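Local coordinates for protein acyl-CoA dehydrogenase (PDB 3OWA) that probably catalyses the FAD-dependent alpha,beta-dehydrogenation of acyl-CoA thioesters, passing the electrons to an external acceptor, at residues A[189-194]-A[232-237]; A[209-214]-A[249-254]. One frame throughout, in Å; residues are numbered along the deposited sequence. Where two conformers were deposited one is given.

Contact 1 of 2, residues A[189-194]-A[232-237]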
ATOM      1  N   ASN A 189     -24.323  -4.852  -8.427  1.00 22.90           N
ATOM      2  CA  ASN A 189     -25.281  -5.185  -9.488  1.00 21.97           C
ATOM      3  C   ASN A 189     -26.693  -4.626  -9.257  1.00 24.28           C
ATOM      4  O   ASN A 189     -27.588  -4.834 -10.084  1.00 25.60           O
ATOM      5  CB  ASN A 189     -25.371  -6.705  -9.728  1.00 23.46           C
ATOM      6  CG  ASN A 189     -24.131  -7.244 -10.446  1.00 25.68           C
ATOM      7  OD1 ASN A 189     -23.270  -6.454 -10.821  1.00 24.15           O
ATOM      8  ND2 ASN A 189     -23.989  -8.573 -10.565  1.00 22.94           N
ATOM      9  N   SER A 190     -26.882  -3.862  -8.192  1.00 23.15           N
ATOM     10  CA  SER A 190     -28.228  -3.367  -7.840  1.00 25.19           C
ATOM     11  C   SER A 190     -28.949  -2.577  -8.889  1.00 26.69           C
ATOM     12  O   SER A 190     -30.193  -2.589  -8.911  1.00 30.84           O
ATOM     13  CB  SER A 190     -28.192  -2.477  -6.595  1.00 23.24           C
ATOM     14  OG  SER A 190     -27.927  -3.262  -5.476  1.00 29.00           O
ATOM     15  N   ALA A 191     -28.238  -1.850  -9.736  1.00 27.82           N
ATOM     16  CA  ALA A 191     -28.890  -1.054 -10.795  1.00 27.23           C
ATOM     17  C   ALA A 191     -29.630  -1.895 -11.826  1.00 29.00           C
ATOM     18  O   ALA A 191     -30.553  -1.401 -12.488  1.00 29.80           O
ATOM     19  CB  ALA A 191     -27.845  -0.133 -11.531  1.00 24.96           C
ATOM     20  N   PHE A 192     -29.175  -3.119 -12.054  1.00 28.25           N
ATOM     21  CA  PHE A 192     -29.779  -3.910 -13.081  1.00 27.36           C
ATOM     22  C   PHE A 192     -30.064  -5.362 -12.677  1.00 27.46           C
ATOM     23  O   PHE A 192     -30.456  -6.160 -13.548  1.00 29.84           O
ATOM     24  CB  PHE A 192     -28.887  -3.862 -14.346  1.00 28.34           C
ATOM     25  CG  PHE A 192     -27.396  -4.074 -14.041  1.00 28.27           C
ATOM     26  CD1 PHE A 192     -26.898  -5.344 -13.781  1.00 29.00           C
ATOM     27  CD2 PHE A 192     -26.534  -2.993 -13.946  1.00 29.09           C
ATOM     28  CE1 PHE A 192     -25.545  -5.531 -13.447  1.00 32.54           C
ATOM     29  CE2 PHE A 192     -25.176  -3.175 -13.632  1.00 30.38           C
ATOM     30  CZ  PHE A 192     -24.691  -4.445 -13.381  1.00 33.16           C
ATOM     31  N   ALA A 193     -29.844  -5.762 -11.414  1.00 25.01           N
ATOM     32  CA  ALA A 193     -30.142  -7.136 -11.024  1.00 24.65           C
ATOM     33  C   ALA A 193     -31.664  -7.366 -11.029  1.00 26.36           C
ATOM     34  O   ALA A 193     -32.449  -6.505 -10.602  1.00 26.52           O
ATOM     35  CB  ALA A 193     -29.561  -7.479  -9.581  1.00 23.69           C
ATOM     36  N   ASP A 194     -32.061  -8.545 -11.487  1.00 28.06           N
ATOM     37  CA  ASP A 194     -33.462  -8.976 -11.470  1.00 30.11           C
ATOM     38  C   ASP A 194     -33.763  -9.768 -10.223  1.00 29.71           C
ATOM     39  O   ASP A 194     -34.916  -9.844  -9.781  1.00 31.32           O
ATOM     40  CB  ASP A 194     -33.689  -9.859 -12.689  1.00 30.00           C
ATOM     41  CG  ASP A 194     -33.511  -9.076 -13.993  1.00 35.62           C
ATOM     42  OD1 ASP A 194     -34.315  -8.151 -14.215  1.00 41.03           O
ATOM     43  OD2 ASP A 194     -32.555  -9.335 -14.775  1.00 37.13           O
ATOM     44  N   CYS A 232     -17.108   1.199 -12.372  1.00 24.59           N
ATOM     45  CA  CYS A 232     -18.114   0.696 -13.258  1.00 26.50           C
ATOM     46  C   CYS A 232     -18.965  -0.432 -12.646  1.00 26.43           C
ATOM     47  O   CYS A 232     -19.926  -0.848 -13.268  1.00 28.91           O
ATOM     48  CB  CYS A 232     -17.457   0.198 -14.537  1.00 27.34           C
ATOM     49  SG  CYS A 232     -16.448  -1.165 -14.247  1.00 36.61           S
ATOM     50  N   SER A 233     -18.677  -0.899 -11.422  1.00 23.27           N
ATOM     51  CA  SER A 233     -19.592  -1.823 -10.764  1.00 23.63           C
ATOM     52  C   SER A 233     -20.749  -1.053 -10.093  1.00 24.13           C
ATOM     53  O   SER A 233     -20.525  -0.131  -9.268  1.00 27.86           O
ATOM     54  CB  SER A 233     -18.797  -2.610  -9.694  1.00 24.23           C
ATOM     55  OG  SER A 233     -19.649  -3.524  -8.984  1.00 29.36           O
ATOM     56  N   SER A 234     -21.996  -1.453 -10.340  1.00 23.08           N
ATOM     57  CA  SER A 234     -23.139  -0.797  -9.704  1.00 22.54           C
ATOM     58  C   SER A 234     -23.171  -1.142  -8.216  1.00 22.07           C
ATOM     59  O   SER A 234     -22.973  -2.316  -7.869  1.00 21.24           O
ATOM     60  CB  SER A 234     -24.447  -1.283 -10.354  1.00 22.98           C
ATOM     61  OG  SER A 234     -25.543  -0.882  -9.468  1.00 23.20           O
ATOM     62  N   THR A 235     -23.401  -0.165  -7.325  1.00 21.19           N
ATOM     63  CA  THR A 235     -23.353  -0.431  -5.914  1.00 20.29           C
ATOM     64  C   THR A 235     -24.397   0.443  -5.242  1.00 20.30           C
ATOM     65  O   THR A 235     -24.286   1.657  -5.295  1.00 21.97           O
ATOM     66  CB  THR A 235     -21.910  -0.102  -5.316  1.00 21.87           C
ATOM     67  OG1 THR A 235     -20.889  -0.809  -6.078  1.00 24.55           O
ATOM     68  CG2 THR A 235     -21.781  -0.583  -3.884  1.00 23.28           C
ATOM     69  N   ARG A 236     -25.487  -0.137  -4.721  1.00 19.76           N
ATOM     70  CA  ARG A 236     -26.563   0.646  -4.115  1.00 21.27           C
ATOM     71  C   ARG A 236     -27.083  -0.025  -2.887  1.00 22.48           C
ATOM     72  O   ARG A 236     -26.804  -1.181  -2.642  1.00 24.58           O
ATOM     73  CB  ARG A 236     -27.780   0.781  -5.068  1.00 21.16           C
ATOM     74  CG  ARG A 236     -27.476   1.325  -6.480  1.00 19.39           C
ATOM     75  CD  ARG A 236     -28.768   1.469  -7.247  1.00 19.01           C
ATOM     76  NE  ARG A 236     -28.506   2.040  -8.574  1.00 21.77           N
ATOM     77  CZ  ARG A 236     -29.463   2.436  -9.395  1.00 23.90           C
ATOM     78  NH1 ARG A 236     -30.757   2.382  -9.011  1.00 28.31           N
ATOM     79  NH2 ARG A 236     -29.124   2.926 -10.590  1.00 24.07           N
ATOM     80  N   THR A 237     -27.914   0.680  -2.129  1.00 24.54           N
ATOM     81  CA  THR A 237     -28.577   0.045  -1.019  1.00 25.35           C
ATOM     82  C   THR A 237     -29.880  -0.560  -1.567  1.00 26.27           C
ATOM     83  O   THR A 237     -30.574   0.091  -2.353  1.00 26.02           O
ATOM     84  CB  THR A 237     -28.885   1.141   0.071  1.00 26.45           C
ATOM     85  OG1 THR A 237     -27.642   1.494   0.675  1.00 27.63           O
ATOM     86  CG2 THR A 237     -29.856   0.633   1.152  1.00 24.84           C
TER
HETATM   87  O   HOH W   1     -21.787  -4.312 -10.940  1.00 25.04           O

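Contact 2 of 2, residues A[209-214]-A[249-254]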
ATOM      1  N   ALA A 209     -32.360 -17.135   4.303  1.00 32.04           N
ATOM      2  CA  ALA A 209     -32.117 -16.547   2.989  1.00 31.90           C
ATOM      3  C   ALA A 209     -33.374 -16.613   2.145  1.00 31.86           C
ATOM      4  O   ALA A 209     -34.170 -17.545   2.307  1.00 32.35           O
ATOM      5  CB  ALA A 209     -30.951 -17.257   2.295  1.00 32.26           C
ATOM      6  N   PHE A 210     -33.542 -15.641   1.236  1.00 30.94           N
ATOM      7  CA  PHE A 210     -34.748 -15.533   0.393  1.00 30.70           C
ATOM      8  C   PHE A 210     -34.354 -15.152  -1.011  1.00 30.58           C
ATOM      9  O   PHE A 210     -33.429 -14.349  -1.207  1.00 28.80           O
ATOM     10  CB  PHE A 210     -35.673 -14.418   0.892  1.00 29.29           C
ATOM     11  CG  PHE A 210     -36.221 -14.647   2.285  1.00 31.67           C
ATOM     12  CD1 PHE A 210     -37.456 -15.248   2.458  1.00 34.01           C
ATOM     13  CD2 PHE A 210     -35.514 -14.244   3.398  1.00 33.57           C
ATOM     14  CE1 PHE A 210     -37.993 -15.464   3.741  1.00 36.39           C
ATOM     15  CE2 PHE A 210     -36.029 -14.444   4.696  1.00 35.92           C
ATOM     16  CZ  PHE A 210     -37.287 -15.072   4.857  1.00 36.08           C
ATOM     17  N   ILE A 211     -35.039 -15.724  -1.996  1.00 31.03           N
ATOM     18  CA  ILE A 211     -34.885 -15.254  -3.375  1.00 30.61           C
ATOM     19  C   ILE A 211     -35.903 -14.136  -3.582  1.00 31.10           C
ATOM     20  O   ILE A 211     -37.134 -14.315  -3.412  1.00 32.17           O
ATOM     21  CB  ILE A 211     -35.115 -16.380  -4.381  1.00 32.45           C
ATOM     22  CG1 ILE A 211     -34.173 -17.554  -4.089  1.00 32.19           C
ATOM     23  CG2 ILE A 211     -35.072 -15.842  -5.835  1.00 29.63           C
ATOM     24  CD1 ILE A 211     -34.635 -18.917  -4.699  1.00 31.46           C
ATOM     25  N   VAL A 212     -35.398 -12.943  -3.865  1.00 29.83           N
ATOM     26  CA  VAL A 212     -36.253 -11.781  -3.925  1.00 28.81           C
ATOM     27  C   VAL A 212     -36.088 -11.185  -5.320  1.00 29.46           C
ATOM     28  O   VAL A 212     -34.986 -10.775  -5.691  1.00 29.15           O
ATOM     29  CB  VAL A 212     -35.835 -10.731  -2.884  1.00 28.68           C
ATOM     30  CG1 VAL A 212     -36.725  -9.465  -3.015  1.00 32.66           C
ATOM     31  CG2 VAL A 212     -35.903 -11.326  -1.470  1.00 25.37           C
ATOM     32  N   GLU A 213     -37.180 -11.129  -6.072  1.00 29.27           N
ATOM     33  CA  GLU A 213     -37.172 -10.465  -7.372  1.00 30.14           C
ATOM     34  C   GLU A 213     -37.301  -8.949  -7.234  1.00 30.45           C
ATOM     35  O   GLU A 213     -38.071  -8.438  -6.391  1.00 28.93           O
ATOM     36  CB  GLU A 213     -38.299 -11.042  -8.234  1.00 30.40           C
ATOM     37  CG  GLU A 213     -38.056 -12.513  -8.561  1.00 33.59           C
ATOM     38  CD  GLU A 213     -39.121 -13.112  -9.491  1.00 40.26           C
ATOM     39  OE1 GLU A 213     -39.299 -14.351  -9.493  1.00 40.93           O
ATOM     40  OE2 GLU A 213     -39.785 -12.352 -10.220  1.00 41.52           O
ATOM     41  N   LYS A 214     -36.555  -8.232  -8.071  0.52 30.43           N
ATOM     42  CA  LYS A 214     -36.619  -6.767  -8.135  0.52 31.02           C
ATOM     43  C   LYS A 214     -38.053  -6.254  -8.298  0.52 31.45           C
ATOM     44  O   LYS A 214     -38.446  -5.267  -7.660  0.52 31.48           O
ATOM     45  CB  LYS A 214     -35.714  -6.241  -9.268  0.52 31.65           C
ATOM     46  CG  LYS A 214     -35.614  -4.720  -9.357  0.52 32.87           C
ATOM     47  CD  LYS A 214     -35.240  -4.074  -8.009  0.52 33.45           C
ATOM     48  CE  LYS A 214     -34.606  -2.697  -8.210  0.52 35.56           C
ATOM     49  NZ  LYS A 214     -35.509  -1.573  -8.651  0.52 33.49           N
ATOM     50  N   ASN A 249     -40.179 -18.919  -1.983  1.00 37.12           N
ATOM     51  CA  ASN A 249     -38.878 -18.320  -2.266  1.00 36.12           C
ATOM     52  C   ASN A 249     -37.918 -18.343  -1.104  1.00 35.96           C
ATOM     53  O   ASN A 249     -36.772 -17.889  -1.247  1.00 35.36           O
ATOM     54  CB  ASN A 249     -39.036 -16.917  -2.825  1.00 35.14           C
ATOM     55  CG  ASN A 249     -39.342 -16.936  -4.280  1.00 38.75           C
ATOM     56  OD1 ASN A 249     -40.123 -17.763  -4.737  1.00 43.83           O
ATOM     57  ND2 ASN A 249     -38.741 -16.035  -5.032  1.00 38.28           N
ATOM     58  N   LEU A 250     -38.350 -18.871   0.042  1.00 35.61           N
ATOM     59  CA  LEU A 250     -37.401 -19.180   1.109  1.00 36.58           C
ATOM     60  C   LEU A 250     -36.300 -20.128   0.571  1.00 36.47           C
ATOM     61  O   LEU A 250     -36.603 -21.145  -0.073  1.00 37.29           O
ATOM     62  CB  LEU A 250     -38.101 -19.806   2.305  1.00 37.67           C
ATOM     63  CG  LEU A 250     -37.147 -20.274   3.416  1.00 41.22           C
ATOM     64  CD1 LEU A 250     -36.757 -19.112   4.305  1.00 43.39           C
ATOM     65  CD2 LEU A 250     -37.807 -21.376   4.233  1.00 44.58           C
ATOM     66  N   LEU A 251     -35.040 -19.769   0.785  1.00 35.22           N
ATOM     67  CA  LEU A 251     -33.910 -20.561   0.303  1.00 36.11           C
ATOM     68  C   LEU A 251     -33.296 -21.343   1.469  1.00 37.01           C
ATOM     69  O   LEU A 251     -32.825 -20.749   2.427  1.00 37.88           O
ATOM     70  CB  LEU A 251     -32.869 -19.627  -0.337  1.00 35.42           C
ATOM     71  CG  LEU A 251     -31.699 -20.224  -1.095  1.00 36.82           C
ATOM     72  CD1 LEU A 251     -32.152 -20.927  -2.366  1.00 36.92           C
ATOM     73  CD2 LEU A 251     -30.673 -19.092  -1.422  1.00 36.60           C
ATOM     74  N   GLY A 252     -33.317 -22.675   1.403  1.00 38.64           N
ATOM     75  CA  GLY A 252     -32.792 -23.491   2.496  1.00 40.32           C
ATOM     76  C   GLY A 252     -33.806 -23.536   3.635  1.00 41.82           C
ATOM     77  O   GLY A 252     -35.017 -23.395   3.420  1.00 42.38           O
ATOM     78  N   GLU A 253     -33.327 -23.726   4.854  1.00 42.41           N
ATOM     79  CA  GLU A 253     -34.253 -23.927   5.977  1.00 43.37           C
ATOM     80  C   GLU A 253     -34.318 -22.680   6.827  1.00 41.65           C
ATOM     81  O   GLU A 253     -33.326 -21.944   6.932  1.00 38.84           O
ATOM     82  CB  GLU A 253     -33.807 -25.093   6.872  1.00 44.90           C
ATOM     83  CG  GLU A 253     -33.688 -26.425   6.164  1.00 51.51           C
ATOM     84  CD  GLU A 253     -33.572 -27.564   7.159  1.00 62.69           C
ATOM     85  OE1 GLU A 253     -34.601 -27.918   7.778  1.00 68.59           O
ATOM     86  OE2 GLU A 253     -32.448 -28.092   7.344  1.00 67.75           O
ATOM     87  N   ILE A 254     -35.483 -22.469   7.445  1.00 40.99           N
ATOM     88  CA  ILE A 254     -35.681 -21.383   8.392  1.00 40.06           C
ATOM     89  C   ILE A 254     -34.630 -21.389   9.495  1.00 41.30           C
ATOM     90  O   ILE A 254     -34.399 -22.413  10.136  1.00 41.13           O
ATOM     91  CB  ILE A 254     -37.121 -21.384   9.008  1.00 41.59           C
ATOM     92  CG1 ILE A 254     -38.186 -21.061   7.943  1.00 39.50           C
ATOM     93  CG2 ILE A 254     -37.227 -20.380  10.148  1.00 40.07           C
ATOM     94  CD1 ILE A 254     -39.638 -21.390   8.439  1.00 42.06           C
TER
HETATM   95  O   HOH W   2     -32.214 -20.103   5.038  1.00 35.85           O

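Contact 1 of 2, residues A[189-194]-A[232-237]
Two backbone amides of the 189-194 loop are held by one residue, Ser-234. Asn-189 N donates to Ser-234 O (2.9 Å), and Ala-191 N donates to Ser-234 OG, also 2.9 Å away. With OG turned anti to its own backbone N (chi1 165°), the hydroxyl is brought up to the loop, and its second partner is the carboxylate of Glu-224. Water 1 bridges the two segments as well: it donates to Asn-189 OD1, accepts from Ser-234 N at 2.9 Å and is hydrogen-bonded to Ser-233 OG, while Asn-189 ND2 is taken by the carbonyls of Ala-149 and Thr-114.

Beyond these bonds the segments meet through side-chain packing. Ser-190 CB lies against Arg-236 CB at 3.6 Å, its hydroxyl being bound to Ile-187 O. The extended Arg-236 chain runs on past it, and one guanidinium face lies over Ala-191, with CA above its centre and CB 3.4 Å from Arg-236 NH2; Glu-224 and Thr-221 hold the charged end. Phe-192 CE2 meets Ser-234 CB obliquely at 3.9 Å. The contact thus ties a strand-connecting loop to the start of strand 235-240 in the beta domain of the acyl-CoA dehydrogenase fold, where neighbouring Thr-235 lines the FAD pocket.

Contact 2 of 2, residues A[209-214]-A[249-254]
Ile-211 and Asn-249 make a two-way link at the edge of the beta domain of the acyl-CoA dehydrogenase fold, where strand 206-213 runs antiparallel to a short, loosely paired strand at about residues 250-251. Ile-211 N donates an almost straight bond to Asn-249 O (2.9 Å, 174° at the hydrogen), and Asn-249 ND2 returns one to Ile-211 O. The asparagine side chain therefore stands in for a further backbone amide. Its CG lies beside the backbone N (chi1 -81°), which brings the carboxamide up to the neighbouring strand; the acceptor lies in the amide plane, although ND2 itself sits well above the plane of the Ile-211 carbonyl. Tyr-138 of helix 132-144 also bonds to ND2, so this buried group has partners on both strand and helix.

Phe-210 and Leu-250 form the non-hydrogen-bonded pair, with their side chains on one face of the sheet. Leu-250 CG is anti to the backbone N (chi1 175°), and this carries CD1 over one face of the Phe-210 ring, 3.9 Å from CE1; the ring also meets Tyr-178 edge-to-face.

The other face bears Ala-209 and Leu-251, Ala-209 CB facing Leu-251 CB. Ile-211 points toward the 249-254 segment, and its CD1 is 4.0 Å from Leu-251 CD1, the isoleucine and leucine branches crossing at about a right angle. Gln-134 of helix 132-144 touches both of the larger side chains.

Farther along, Leu-251 N donates to Ala-209 O at 2.8 Å. Beyond this bond water 2 spans the strands: it accepts from Ala-209 N and donates to both Leu-251 O, 2.8 Å away, and Glu-253 O.

How the contacts relate
Contacts 1 and 2 belong to the same mixed sheet, their centres 19 Å apart, and their segments alternate along the chain. They meet directly where the 189-194 loop ends and strand 206-213 runs out: Asp-194 O lies 2.9 Å from Lys-214 N, probably as a hydrogen bond, and Ala-193 O packs on Lys-214 CB at 3.5 Å. Contact 1 is the one nearer the cofactor. Thr-235 touches FAD, and the side chain of Ser-190 is about 7 Å from it, whereas that of Ala-209 in contact 2 is about 11 Å away. Contact 1 thus reaches the FAD pocket through Thr-235, while residues 250-251 extend the sheet beside helix 132-144.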